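Local coordinates for protein geranyl diphosphate synthase small subunit (Antirrhinum majus, PDB 3QKC) that probably acts as the non-catalytic, regulatory partner of a larger prenyltransferase subunit in making geranyl diphosphate from isopentenyl and dimethylallyl diphosphates, at residues Met77-Tyr82 with Asp113-Phe118; Tyr82-Leu87 with Ile107-Gly112; Asp135-Ala140 with Ala192-Cys197. One frame throughout, in Å; residues are numbered along the deposited sequence.

Contact 1. Residues Met77-Tyr82 with Asp113-Phe118; sequences MHVAAY and DGIIPF
Met77, Val79 and Ala80 on helix 68-85 meet Ile115 and Ile116 on helix 105-126. The two helix segments run nearly antiparallel, at 162° between their directions. Their axes approach to 8.5 Å.

Met77 comes first. Its CG lies opposite the carbonyl carbon, beside the backbone N (chi1 -66°), and the chain bends again at chi2 and chi3. These turns bring the thioether across the Ile116 side chain at about a right angle, with SD 4.2 Å from Ile116 CG2. Met77 CE ends only 3.0 Å from Ile116 O. That is short for carbon and oxygen, and the torsion about the CG-SD bond is also unusual (101°), so the methyl is either squeezed or imprecisely placed. Val147 and Met148 of helix 134-148 also touch Met77.

Val79 reaches over with one branch. Its CG1 meets Ile115 CD1 at 3.8 Å, and the two side chains cross roughly at right angles.

Ala80 points its CB toward helix 105-126, where it touches both isoleucines. Its CB is 3.8 Å from Ile115 CG2. On the other isoleucine, CG1 of Ile116 comes to 3.4 Å from Ala80 CB, tighter than ordinary van der Waals contact. Ile115 also packs on Met37 and Thr41 of helix 34-43. Ile116 meets Ile116 of the second subunit, so this interface continues into the dimer.

Helix 105-126 is kinked at Pro117, whose nitrogen makes no bond to the preceding turn. All five touching residues are buried. The side chains meet through apolar contacts, and no hydrogen bond is found between the two segments. Close fit and the exclusion of water therefore hold this part of the helical core together.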
ATOM      1  N   MET A  77      -4.584  -7.793   1.575  1.00 24.84           N
ATOM      2  CA  MET A  77      -3.248  -7.921   0.968  1.00 25.57           C
ATOM      3  C   MET A  77      -3.258  -9.151   0.092  1.00 26.43           C
ATOM      4  O   MET A  77      -2.766  -9.121  -1.035  1.00 27.46           O
ATOM      5  CB  MET A  77      -2.108  -8.038   1.997  1.00 25.34           C
ATOM      6  CG  MET A  77      -1.864  -6.814   2.869  1.00 28.31           C
ATOM      7  SD  MET A  77      -1.623  -5.244   2.010  1.00 25.51           S
ATOM      8  CE  MET A  77      -3.291  -4.582   2.251  1.00 28.74           C
ATOM      9  N   HIS A  78      -3.813 -10.231   0.641  1.00 26.00           N
ATOM     10  CA  HIS A  78      -3.942 -11.503  -0.050  1.00 26.23           C
ATOM     11  C   HIS A  78      -4.750 -11.379  -1.335  1.00 26.48           C
ATOM     12  O   HIS A  78      -4.361 -11.954  -2.367  1.00 27.36           O
ATOM     13  CB  HIS A  78      -4.565 -12.546   0.890  1.00 26.45           C
ATOM     14  CG  HIS A  78      -5.230 -13.707   0.193  1.00 27.30           C
ATOM     15  ND1 HIS A  78      -4.527 -14.766  -0.341  1.00 27.54           N
ATOM     16  CD2 HIS A  78      -6.543 -14.009   0.028  1.00 27.59           C
ATOM     17  CE1 HIS A  78      -5.373 -15.648  -0.845  1.00 28.30           C
ATOM     18  NE2 HIS A  78      -6.604 -15.214  -0.625  1.00 28.45           N
ATOM     19  N   VAL A  79      -5.879 -10.666  -1.256  1.00 26.09           N
ATOM     20  CA  VAL A  79      -6.719 -10.394  -2.422  1.00 26.68           C
ATOM     21  C   VAL A  79      -5.948  -9.591  -3.454  1.00 26.67           C
ATOM     22  O   VAL A  79      -6.023  -9.887  -4.659  1.00 27.58           O
ATOM     23  CB  VAL A  79      -8.043  -9.645  -2.054  1.00 26.82           C
ATOM     24  CG1 VAL A  79      -8.719  -9.063  -3.314  1.00 24.87           C
ATOM     25  CG2 VAL A  79      -9.002 -10.572  -1.337  1.00 24.65           C
ATOM     26  N   ALA A  80      -5.209  -8.579  -3.005  1.00 25.46           N
ATOM     27  CA  ALA A  80      -4.421  -7.803  -3.954  1.00 25.95           C
ATOM     28  C   ALA A  80      -3.377  -8.675  -4.685  1.00 27.09           C
ATOM     29  O   ALA A  80      -3.287  -8.630  -5.917  1.00 28.11           O
ATOM     30  CB  ALA A  80      -3.798  -6.574  -3.312  1.00 24.93           C
ATOM     31  N   ALA A  81      -2.620  -9.464  -3.932  1.00 26.86           N
ATOM     32  CA  ALA A  81      -1.665 -10.434  -4.500  1.00 27.80           C
ATOM     33  C   ALA A  81      -2.334 -11.430  -5.473  1.00 28.90           C
ATOM     34  O   ALA A  81      -1.863 -11.617  -6.606  1.00 29.65           O
ATOM     35  CB  ALA A  81      -0.976 -11.198  -3.366  1.00 27.31           C
ATOM     36  N   TYR A  82      -3.431 -12.052  -5.024  1.00 28.62           N
ATOM     37  CA  TYR A  82      -4.167 -13.032  -5.825  1.00 29.87           C
ATOM     38  C   TYR A  82      -4.618 -12.436  -7.159  1.00 30.01           C
ATOM     39  O   TYR A  82      -4.425 -13.033  -8.211  1.00 30.25           O
ATOM     40  CB  TYR A  82      -5.374 -13.560  -5.028  1.00 31.23           C
ATOM     41  CG  TYR A  82      -6.188 -14.640  -5.710  1.00 34.37           C
ATOM     42  CD1 TYR A  82      -5.780 -15.981  -5.688  1.00 33.12           C
ATOM     43  CD2 TYR A  82      -7.374 -14.325  -6.360  1.00 33.22           C
ATOM     44  CE1 TYR A  82      -6.528 -16.972  -6.305  1.00 36.22           C
ATOM     45  CE2 TYR A  82      -8.131 -15.306  -6.999  1.00 36.38           C
ATOM     46  CZ  TYR A  82      -7.699 -16.632  -6.953  1.00 35.07           C
ATOM     47  OH  TYR A  82      -8.449 -17.596  -7.568  1.00 38.42           O
ATOM     48  N   ASP A 113      -4.325  -2.259  -7.116  1.00 27.98           N
ATOM     49  CA  ASP A 113      -3.620  -1.086  -6.607  1.00 29.65           C
ATOM     50  C   ASP A 113      -4.375  -0.310  -5.560  1.00 30.07           C
ATOM     51  O   ASP A 113      -3.758   0.210  -4.610  1.00 29.88           O
ATOM     52  CB  ASP A 113      -3.184  -0.188  -7.757  1.00 31.32           C
ATOM     53  CG  ASP A 113      -2.034  -0.784  -8.511  1.00 32.47           C
ATOM     54  OD1 ASP A 113      -1.581  -1.889  -8.109  1.00 30.95           O
ATOM     55  OD2 ASP A 113      -1.578  -0.161  -9.480  1.00 32.04           O
ATOM     56  N   GLY A 114      -5.708  -0.250  -5.700  1.00 29.55           N
ATOM     57  CA  GLY A 114      -6.511   0.409  -4.677  1.00 28.77           C
ATOM     58  C   GLY A 114      -6.698  -0.404  -3.410  1.00 27.41           C
ATOM     59  O   GLY A 114      -6.775   0.153  -2.324  1.00 27.80           O
ATOM     60  N   ILE A 115      -6.803  -1.725  -3.547  1.00 26.65           N
ATOM     61  CA  ILE A 115      -6.971  -2.624  -2.402  1.00 26.27           C
ATOM     62  C   ILE A 115      -5.762  -2.629  -1.440  1.00 26.56           C
ATOM     63  O   ILE A 115      -5.932  -2.717  -0.219  1.00 26.44           O
ATOM     64  CB  ILE A 115      -7.322  -4.047  -2.857  1.00 25.82           C
ATOM     65  CG1 ILE A 115      -8.845  -4.199  -3.147  1.00 27.35           C
ATOM     66  CG2 ILE A 115      -6.931  -5.061  -1.840  1.00 25.80           C
ATOM     67  CD1 ILE A 115      -9.129  -5.364  -4.082  1.00 26.79           C
ATOM     68  N   ILE A 116      -4.547  -2.534  -1.978  1.00 26.74           N
ATOM     69  CA  ILE A 116      -3.368  -2.508  -1.102  1.00 26.33           C
ATOM     70  C   ILE A 116      -3.406  -1.449   0.004  1.00 27.41           C
ATOM     71  O   ILE A 116      -3.305  -1.818   1.156  1.00 28.31           O
ATOM     72  CB  ILE A 116      -2.033  -2.501  -1.862  1.00 26.14           C
ATOM     73  CG1 ILE A 116      -1.868  -3.834  -2.601  1.00 25.46           C
ATOM     74  CG2 ILE A 116      -0.857  -2.336  -0.866  1.00 25.55           C
ATOM     75  CD1 ILE A 116      -0.829  -3.826  -3.724  1.00 26.30           C
ATOM     76  N   PRO A 117      -3.552  -0.149  -0.327  1.00 28.18           N
ATOM     77  CA  PRO A 117      -3.571   0.864   0.734  1.00 29.35           C
ATOM     78  C   PRO A 117      -4.887   0.914   1.548  1.00 31.08           C
ATOM     79  O   PRO A 117      -4.894   1.337   2.720  1.00 31.80           O
ATOM     80  CB  PRO A 117      -3.400   2.180  -0.039  1.00 29.56           C
ATOM     81  CG  PRO A 117      -3.959   1.892  -1.409  1.00 27.99           C
ATOM     82  CD  PRO A 117      -3.516   0.472  -1.664  1.00 28.54           C
ATOM     83  N   PHE A 118      -5.983   0.519   0.921  1.00 31.33           N
ATOM     84  CA  PHE A 118      -7.277   0.481   1.562  1.00 32.53           C
ATOM     85  C   PHE A 118      -7.208  -0.322   2.862  1.00 32.54           C
ATOM     86  O   PHE A 118      -7.655   0.138   3.909  1.00 33.48           O
ATOM     87  CB  PHE A 118      -8.301  -0.128   0.612  1.00 33.72           C
ATOM     88  CG  PHE A 118      -9.719  -0.007   1.095  1.00 37.31           C
ATOM     89  CD1 PHE A 118     -10.280  -0.996   1.882  1.00 34.82           C
ATOM     90  CD2 PHE A 118     -10.488   1.110   0.763  1.00 35.98           C
ATOM     91  CE1 PHE A 118     -11.578  -0.890   2.330  1.00 38.41           C
ATOM     92  CE2 PHE A 118     -11.799   1.227   1.210  1.00 39.63           C
ATOM     93  CZ  PHE A 118     -12.340   0.216   1.997  1.00 37.19           C
TER

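Contact 2. Residues Tyr82-Leu87 with Ile107-Gly112; sequences YTHENL and IELLTG
At a helix end of the all-alpha isoprenoid synthase fold, Thr83, His84 and Leu87 pack on Glu108, Leu109 and Gly112. The first three lie at the C-terminal end of helix 68-85 and in the loop after it, the others near the start of helix 105-126.

His84 supplies the one direct hydrogen bond. Its NE2 donates to Leu109 O at 3.0 Å, with an N-H...O angle of 157°. The bond lies close to the ring plane and uses a lone pair of the carbonyl oxygen. CG opposite the carbonyl carbon (chi1 -80°) swings the ring toward helix 105-126. Gly112 makes the place for it: its CA is 3.5 Å from His84 NE2, and it has no side chain to get in the way.

Thr83 sends its methyl over the backbone, with CG2 3.6 Å from Glu108 O. Its OG1 turns back to bond Val79 O in its own helix.

Leu87 runs past Glu108 in the opposite direction, and its CD1 lies 3.8 Å from Glu108 CB. The other branch, CD2, leans on Leu109 CB at 4.0 Å. A water donates to Thr83 O at 2.7 Å and more weakly to Glu108 OE1. Glu108 OE2 is held by His101.

Asn86 folds back on the helix end. Its ND2 lies over the centre of the Tyr82 ring and donates to Tyr82 O at 2.8 Å, while its backbone N reaches the same oxygen from the other face of the carbonyl plane.

Catalytic prenyltransferases begin their first aspartate-rich motif at this helix end. Glu85 and Asn86 probably stand in for its first two aspartates, consistent with a non-catalytic subunit.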
ATOM      1  N   TYR A  82      -3.431 -12.052  -5.024  1.00 28.62           N
ATOM      2  CA  TYR A  82      -4.167 -13.032  -5.825  1.00 29.87           C
ATOM      3  C   TYR A  82      -4.618 -12.436  -7.159  1.00 30.01           C
ATOM      4  O   TYR A  82      -4.425 -13.033  -8.211  1.00 30.25           O
ATOM      5  CB  TYR A  82      -5.374 -13.560  -5.028  1.00 31.23           C
ATOM      6  CG  TYR A  82      -6.188 -14.640  -5.710  1.00 34.37           C
ATOM      7  CD1 TYR A  82      -5.780 -15.981  -5.688  1.00 33.12           C
ATOM      8  CD2 TYR A  82      -7.374 -14.325  -6.360  1.00 33.22           C
ATOM      9  CE1 TYR A  82      -6.528 -16.972  -6.305  1.00 36.22           C
ATOM     10  CE2 TYR A  82      -8.131 -15.306  -6.999  1.00 36.38           C
ATOM     11  CZ  TYR A  82      -7.699 -16.632  -6.953  1.00 35.07           C
ATOM     12  OH  TYR A  82      -8.449 -17.596  -7.568  1.00 38.42           O
ATOM     13  N   THR A  83      -5.227 -11.254  -7.098  1.00 30.31           N
ATOM     14  CA  THR A  83      -5.686 -10.533  -8.288  1.00 31.30           C
ATOM     15  C   THR A  83      -4.544 -10.265  -9.266  1.00 31.80           C
ATOM     16  O   THR A  83      -4.668 -10.499 -10.476  1.00 32.81           O
ATOM     17  CB  THR A  83      -6.294  -9.185  -7.900  1.00 30.62           C
ATOM     18  OG1 THR A  83      -7.286  -9.388  -6.888  1.00 31.87           O
ATOM     19  CG2 THR A  83      -6.892  -8.488  -9.091  1.00 32.88           C
ATOM     20  N   HIS A  84      -3.440  -9.749  -8.751  1.00 30.82           N
ATOM     21  CA  HIS A  84      -2.315  -9.433  -9.622  1.00 31.10           C
ATOM     22  C   HIS A  84      -1.604 -10.653 -10.198  1.00 32.09           C
ATOM     23  O   HIS A  84      -1.091 -10.589 -11.311  1.00 33.15           O
ATOM     24  CB  HIS A  84      -1.354  -8.488  -8.927  1.00 29.34           C
ATOM     25  CG  HIS A  84      -1.806  -7.066  -8.962  1.00 28.92           C
ATOM     26  ND1 HIS A  84      -1.025  -6.027  -8.524  1.00 28.55           N
ATOM     27  CD2 HIS A  84      -2.951  -6.508  -9.423  1.00 29.34           C
ATOM     28  CE1 HIS A  84      -1.669  -4.887  -8.696  1.00 28.64           C
ATOM     29  NE2 HIS A  84      -2.845  -5.152  -9.236  1.00 29.01           N
ATOM     30  N   GLU A  85      -1.602 -11.748  -9.446  1.00 32.33           N
ATOM     31  CA  GLU A  85      -1.034 -13.012  -9.877  1.00 34.38           C
ATOM     32  C   GLU A  85      -1.822 -13.658 -11.008  1.00 35.43           C
ATOM     33  O   GLU A  85      -1.260 -14.393 -11.805  1.00 35.87           O
ATOM     34  CB  GLU A  85      -0.989 -13.999  -8.711  1.00 35.15           C
ATOM     35  CG  GLU A  85       0.312 -13.981  -7.907  1.00 41.32           C
ATOM     36  CD  GLU A  85       0.122 -14.532  -6.490  1.00 34.25           C
ATOM     37  OE1 GLU A  85       0.672 -13.944  -5.554  1.00 40.03           O
ATOM     38  OE2 GLU A  85      -0.599 -15.533  -6.305  1.00 41.05           O
ATOM     39  N   ASN A  86      -3.132 -13.422 -11.028  1.00 36.00           N
ATOM     40  CA  ASN A  86      -4.001 -14.009 -12.036  1.00 37.68           C
ATOM     41  C   ASN A  86      -4.298 -13.006 -13.119  1.00 39.15           C
ATOM     42  O   ASN A  86      -5.063 -13.286 -14.028  1.00 41.30           O
ATOM     43  CB  ASN A  86      -5.286 -14.518 -11.394  1.00 37.20           C
ATOM     44  CG  ASN A  86      -5.063 -15.765 -10.551  1.00 37.48           C
ATOM     45  OD1 ASN A  86      -5.056 -16.876 -11.071  1.00 38.30           O
ATOM     46  ND2 ASN A  86      -4.886 -15.583  -9.254  1.00 35.75           N
ATOM     47  N   LEU A  87      -3.662 -11.843 -13.031  1.00 38.70           N
ATOM     48  CA  LEU A  87      -3.831 -10.787 -14.016  1.00 40.32           C
ATOM     49  C   LEU A  87      -3.243 -11.158 -15.401  1.00 42.55           C
ATOM     50  O   LEU A  87      -2.042 -11.409 -15.525  1.00 42.58           O
ATOM     51  CB  LEU A  87      -3.198  -9.511 -13.490  1.00 39.28           C
ATOM     52  CG  LEU A  87      -3.230  -8.277 -14.374  1.00 39.43           C
ATOM     53  CD1 LEU A  87      -4.659  -7.888 -14.627  1.00 40.30           C
ATOM     54  CD2 LEU A  87      -2.490  -7.150 -13.658  1.00 38.75           C
ATOM     55  N   ILE A 107      -8.778  -3.077 -15.401  1.00 38.64           N
ATOM     56  CA  ILE A 107      -9.580  -2.872 -14.200  1.00 37.41           C
ATOM     57  C   ILE A 107      -9.077  -3.691 -13.017  1.00 35.29           C
ATOM     58  O   ILE A 107      -9.043  -3.212 -11.888  1.00 34.45           O
ATOM     59  CB  ILE A 107     -11.071  -3.229 -14.478  1.00 38.93           C
ATOM     60  CG1 ILE A 107     -11.652  -2.363 -15.607  1.00 39.25           C
ATOM     61  CG2 ILE A 107     -11.928  -3.161 -13.208  1.00 36.87           C
ATOM     62  CD1 ILE A 107     -11.574  -0.878 -15.348  1.00 40.65           C
ATOM     63  N   GLU A 108      -8.706  -4.936 -13.270  1.00 34.87           N
ATOM     64  CA  GLU A 108      -8.081  -5.751 -12.233  1.00 33.31           C
ATOM     65  C   GLU A 108      -6.771  -5.143 -11.745  1.00 31.62           C
ATOM     66  O   GLU A 108      -6.447  -5.241 -10.561  1.00 29.49           O
ATOM     67  CB  GLU A 108      -7.870  -7.186 -12.710  1.00 33.43           C
ATOM     68  CG  GLU A 108      -9.164  -7.975 -12.850  1.00 35.70           C
ATOM     69  CD  GLU A 108      -8.948  -9.369 -13.437  1.00 35.35           C
ATOM     70  OE1 GLU A 108      -7.844  -9.631 -13.972  1.00 36.51           O
ATOM     71  OE2 GLU A 108      -9.868 -10.209 -13.346  1.00 37.27           O
ATOM     72  N   LEU A 109      -6.025  -4.517 -12.652  1.00 32.93           N
ATOM     73  CA  LEU A 109      -4.727  -3.908 -12.282  1.00 33.04           C
ATOM     74  C   LEU A 109      -4.911  -2.764 -11.280  1.00 32.97           C
ATOM     75  O   LEU A 109      -4.286  -2.731 -10.240  1.00 32.35           O
ATOM     76  CB  LEU A 109      -3.973  -3.411 -13.517  1.00 33.12           C
ATOM     77  CG  LEU A 109      -2.717  -2.539 -13.327  1.00 34.44           C
ATOM     78  CD1 LEU A 109      -1.556  -3.329 -12.692  1.00 31.98           C
ATOM     79  CD2 LEU A 109      -2.289  -1.968 -14.659  1.00 33.84           C
ATOM     80  N   LEU A 110      -5.796  -1.835 -11.602  1.00 33.67           N
ATOM     81  CA  LEU A 110      -6.005  -0.696 -10.736  1.00 33.05           C
ATOM     82  C   LEU A 110      -6.755  -1.057  -9.454  1.00 32.68           C
ATOM     83  O   LEU A 110      -6.481  -0.478  -8.396  1.00 32.01           O
ATOM     84  CB  LEU A 110      -6.674   0.444 -11.515  1.00 34.02           C
ATOM     85  CG  LEU A 110      -8.085   0.333 -12.062  1.00 34.90           C
ATOM     86  CD1 LEU A 110      -9.081   0.721 -10.981  1.00 35.19           C
ATOM     87  CD2 LEU A 110      -8.220   1.246 -13.264  1.00 36.56           C
ATOM     88  N   THR A 111      -7.676  -2.019  -9.532  1.00 32.84           N
ATOM     89  CA  THR A 111      -8.391  -2.438  -8.325  1.00 32.58           C
ATOM     90  C   THR A 111      -7.429  -3.059  -7.324  1.00 30.46           C
ATOM     91  O   THR A 111      -7.578  -2.858  -6.112  1.00 30.26           O
ATOM     92  CB  THR A 111      -9.520  -3.465  -8.602  1.00 33.56           C
ATOM     93  OG1 THR A 111     -10.416  -2.949  -9.582  1.00 36.31           O
ATOM     94  CG2 THR A 111     -10.301  -3.723  -7.326  1.00 34.80           C
ATOM     95  N   GLY A 112      -6.467  -3.837  -7.825  1.00 28.97           N
ATOM     96  CA  GLY A 112      -5.432  -4.408  -6.960  1.00 27.65           C
ATOM     97  C   GLY A 112      -4.650  -3.280  -6.318  1.00 27.06           C
ATOM     98  O   GLY A 112      -4.356  -3.323  -5.129  1.00 25.80           O
TER
HETATM   99  O   HOH W   1      -6.794 -11.511 -11.704  1.00 25.15           O

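Contact 3. Residues Asp135-Ala140 with Ala192-Cys197; sequences DRILRA and AILGGC
The two backbones come closest at Arg136 and Ile193, whose CA atoms are 6.3 Å apart, where helix 134-148 passes the C-terminal end of helix 169-195. Both belong to the helical bundle of the isoprenoid synthase fold.

Ile193 fits between two arginines. Its CG2, opposite the backbone N, faces helix 134-148 and lies 3.5 Å from Arg136 O. Its other branch ends in CD1, 3.6 Å from Arg139 CG. The Arg139 chain is extended and crosses Ile193 at about a right angle, which lays one face of its guanidinium over Ile193 CG1. Arg139 NH1 then forms a salt bridge with Glu199.

On the buried side, Ile137 CG1 touches Leu194 CD2 at 4.0 Å. Met123 of helix 105-126 packs against Ile137 and Ala140.

Arg136 is exposed and stretches along the helix end. Its CD packs 3.3 Å from Ile193 O, the oxygen that accepts the hydrogen bond of Gly196 N. Gly196 leaves the helix with positive phi. This turn brings Gly196 CA over one face of the Arg136 guanidinium, toward the rim, with NH2 of Arg136 3.4 Å from Gly196 CA.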
ATOM      1  N   ASP A 135       1.168   3.700  18.929  1.00 72.79           N
ATOM      2  CA  ASP A 135       2.411   2.981  18.675  1.00 70.51           C
ATOM      3  C   ASP A 135       2.124   1.538  18.257  1.00 66.96           C
ATOM      4  O   ASP A 135       2.846   0.976  17.437  1.00 66.19           O
ATOM      5  CB  ASP A 135       3.322   3.006  19.901  1.00 72.58           C
ATOM      6  CG  ASP A 135       4.635   2.289  19.662  1.00 72.23           C
ATOM      7  OD1 ASP A 135       5.420   2.759  18.815  1.00 71.99           O
ATOM      8  OD2 ASP A 135       4.877   1.251  20.314  1.00 72.60           O
ATOM      9  N   ARG A 136       1.070   0.952  18.823  1.00 64.94           N
ATOM     10  CA  ARG A 136       0.640  -0.397  18.451  1.00 61.84           C
ATOM     11  C   ARG A 136       0.099  -0.462  17.028  1.00 58.98           C
ATOM     12  O   ARG A 136       0.517  -1.319  16.251  1.00 57.37           O
ATOM     13  CB  ARG A 136      -0.426  -0.928  19.402  1.00 61.67           C
ATOM     14  CG  ARG A 136       0.098  -1.739  20.557  1.00 61.82           C
ATOM     15  CD  ARG A 136      -1.059  -2.197  21.419  1.00 63.44           C
ATOM     16  NE  ARG A 136      -0.642  -2.434  22.796  1.00 64.50           N
ATOM     17  CZ  ARG A 136      -1.436  -2.895  23.758  1.00 66.45           C
ATOM     18  NH1 ARG A 136      -2.707  -3.193  23.506  1.00 64.92           N
ATOM     19  NH2 ARG A 136      -0.948  -3.070  24.975  1.00 67.53           N
ATOM     20  N   ILE A 137      -0.840   0.425  16.696  1.00 58.28           N
ATOM     21  CA  ILE A 137      -1.453   0.392  15.366  1.00 55.90           C
ATOM     22  C   ILE A 137      -0.416   0.728  14.306  1.00 53.34           C
ATOM     23  O   ILE A 137      -0.422   0.152  13.222  1.00 51.88           O
ATOM     24  CB  ILE A 137      -2.760   1.231  15.288  1.00 56.94           C
ATOM     25  CG1 ILE A 137      -3.946   0.291  15.540  1.00 57.45           C
ATOM     26  CG2 ILE A 137      -2.926   1.884  13.919  1.00 56.73           C
ATOM     27  CD1 ILE A 137      -5.100   0.889  16.316  1.00 58.19           C
ATOM     28  N   LEU A 138       0.506   1.617  14.657  1.00 52.63           N
ATOM     29  CA  LEU A 138       1.650   1.912  13.816  1.00 50.86           C
ATOM     30  C   LEU A 138       2.516   0.669  13.645  1.00 49.50           C
ATOM     31  O   LEU A 138       2.964   0.375  12.536  1.00 48.03           O
ATOM     32  CB  LEU A 138       2.473   3.037  14.429  1.00 51.93           C
ATOM     33  CG  LEU A 138       3.165   4.084  13.569  1.00 53.66           C
ATOM     34  CD1 LEU A 138       2.270   4.536  12.426  1.00 50.96           C
ATOM     35  CD2 LEU A 138       3.544   5.276  14.474  1.00 54.18           C
ATOM     36  N   ARG A 139       2.750  -0.064  14.736  1.00 49.78           N
ATOM     37  CA  ARG A 139       3.523  -1.294  14.628  1.00 49.27           C
ATOM     38  C   ARG A 139       2.824  -2.366  13.789  1.00 45.35           C
ATOM     39  O   ARG A 139       3.488  -3.112  13.071  1.00 44.29           O
ATOM     40  CB  ARG A 139       3.929  -1.857  15.996  1.00 52.73           C
ATOM     41  CG  ARG A 139       4.978  -2.970  15.874  1.00 55.46           C
ATOM     42  CD  ARG A 139       5.587  -3.341  17.211  1.00 54.77           C
ATOM     43  NE  ARG A 139       6.405  -4.553  17.135  1.00 57.35           N
ATOM     44  CZ  ARG A 139       6.992  -5.121  18.191  1.00 56.52           C
ATOM     45  NH1 ARG A 139       6.843  -4.594  19.404  1.00 60.52           N
ATOM     46  NH2 ARG A 139       7.731  -6.217  18.042  1.00 59.08           N
ATOM     47  N   ALA A 140       1.494  -2.435  13.894  1.00 43.29           N
ATOM     48  CA  ALA A 140       0.683  -3.364  13.104  1.00 40.78           C
ATOM     49  C   ALA A 140       0.795  -3.030  11.619  1.00 38.71           C
ATOM     50  O   ALA A 140       0.804  -3.914  10.767  1.00 37.89           O
ATOM     51  CB  ALA A 140      -0.792  -3.313  13.559  1.00 40.74           C
ATOM     52  N   ALA A 192      -0.931 -10.508  17.946  1.00 39.65           N
ATOM     53  CA  ALA A 192      -0.198 -10.401  19.194  1.00 40.88           C
ATOM     54  C   ALA A 192       0.046  -8.943  19.587  1.00 41.49           C
ATOM     55  O   ALA A 192      -0.139  -8.571  20.745  1.00 43.06           O
ATOM     56  CB  ALA A 192       1.120 -11.198  19.104  1.00 40.97           C
ATOM     57  N   ILE A 193       0.432  -8.114  18.613  1.00 40.07           N
ATOM     58  CA  ILE A 193       0.700  -6.704  18.864  1.00 40.29           C
ATOM     59  C   ILE A 193      -0.565  -6.036  19.369  1.00 40.74           C
ATOM     60  O   ILE A 193      -0.543  -5.326  20.385  1.00 41.69           O
ATOM     61  CB  ILE A 193       1.229  -5.956  17.608  1.00 39.06           C
ATOM     62  CG1 ILE A 193       2.699  -6.320  17.340  1.00 35.91           C
ATOM     63  CG2 ILE A 193       1.109  -4.435  17.787  1.00 36.31           C
ATOM     64  CD1 ILE A 193       3.137  -6.092  15.877  1.00 37.86           C
ATOM     65  N   LEU A 194      -1.666  -6.289  18.672  1.00 39.99           N
ATOM     66  CA  LEU A 194      -2.942  -5.668  19.016  1.00 41.03           C
ATOM     67  C   LEU A 194      -3.479  -6.261  20.295  1.00 43.68           C
ATOM     68  O   LEU A 194      -4.200  -5.604  21.037  1.00 44.93           O
ATOM     69  CB  LEU A 194      -3.942  -5.780  17.854  1.00 38.75           C
ATOM     70  CG  LEU A 194      -3.403  -5.002  16.633  1.00 40.88           C
ATOM     71  CD1 LEU A 194      -4.021  -5.463  15.297  1.00 36.11           C
ATOM     72  CD2 LEU A 194      -3.571  -3.488  16.828  1.00 38.46           C
ATOM     73  N   GLY A 195      -3.076  -7.498  20.570  1.00 45.05           N
ATOM     74  CA  GLY A 195      -3.481  -8.183  21.785  1.00 47.89           C
ATOM     75  C   GLY A 195      -2.782  -7.629  23.014  1.00 51.19           C
ATOM     76  O   GLY A 195      -3.192  -7.919  24.130  1.00 52.41           O
ATOM     77  N   GLY A 196      -1.736  -6.828  22.806  1.00 52.86           N
ATOM     78  CA  GLY A 196      -0.923  -6.305  23.904  1.00 56.63           C
ATOM     79  C   GLY A 196      -0.065  -7.438  24.418  1.00 58.93           C
ATOM     80  O   GLY A 196      -0.515  -8.263  25.213  1.00 59.91           O
ATOM     81  N   CYS A 197       1.175  -7.488  23.955  1.00 60.03           N
ATOM     82  CA  CYS A 197       1.964  -8.702  24.102  1.00 61.59           C
ATOM     83  C   CYS A 197       3.396  -8.376  24.465  1.00 64.16           C
ATOM     84  O   CYS A 197       3.848  -7.256  24.248  1.00 63.86           O
ATOM     85  CB  CYS A 197       1.952  -9.451  22.772  1.00 59.51           C
ATOM     86  SG  CYS A 197       1.753 -11.211  22.886  1.00 55.26           S
TER

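Overall arrangement
Following the chain from the N terminus, helix 68-85 is the first to enter these contacts, and it takes part in contacts 1 and 2. The chain then loops out and returns as helix 105-126. Contact 2 closes the inner loop and contact 1 the outer one, as in a hairpin. They share Tyr82, and their centres are 8 Å apart. Contact 3 follows in series. Its centre lies about 21 Å from that of contact 1 and 30 Å from that of contact 2. No contacts cross. Contacts 1 and 2 join helices 68-85 and 105-126; contact 3 joins helix 134-148, the next after 105-126, to the end of helix 169-195. Each also borders the second subunit.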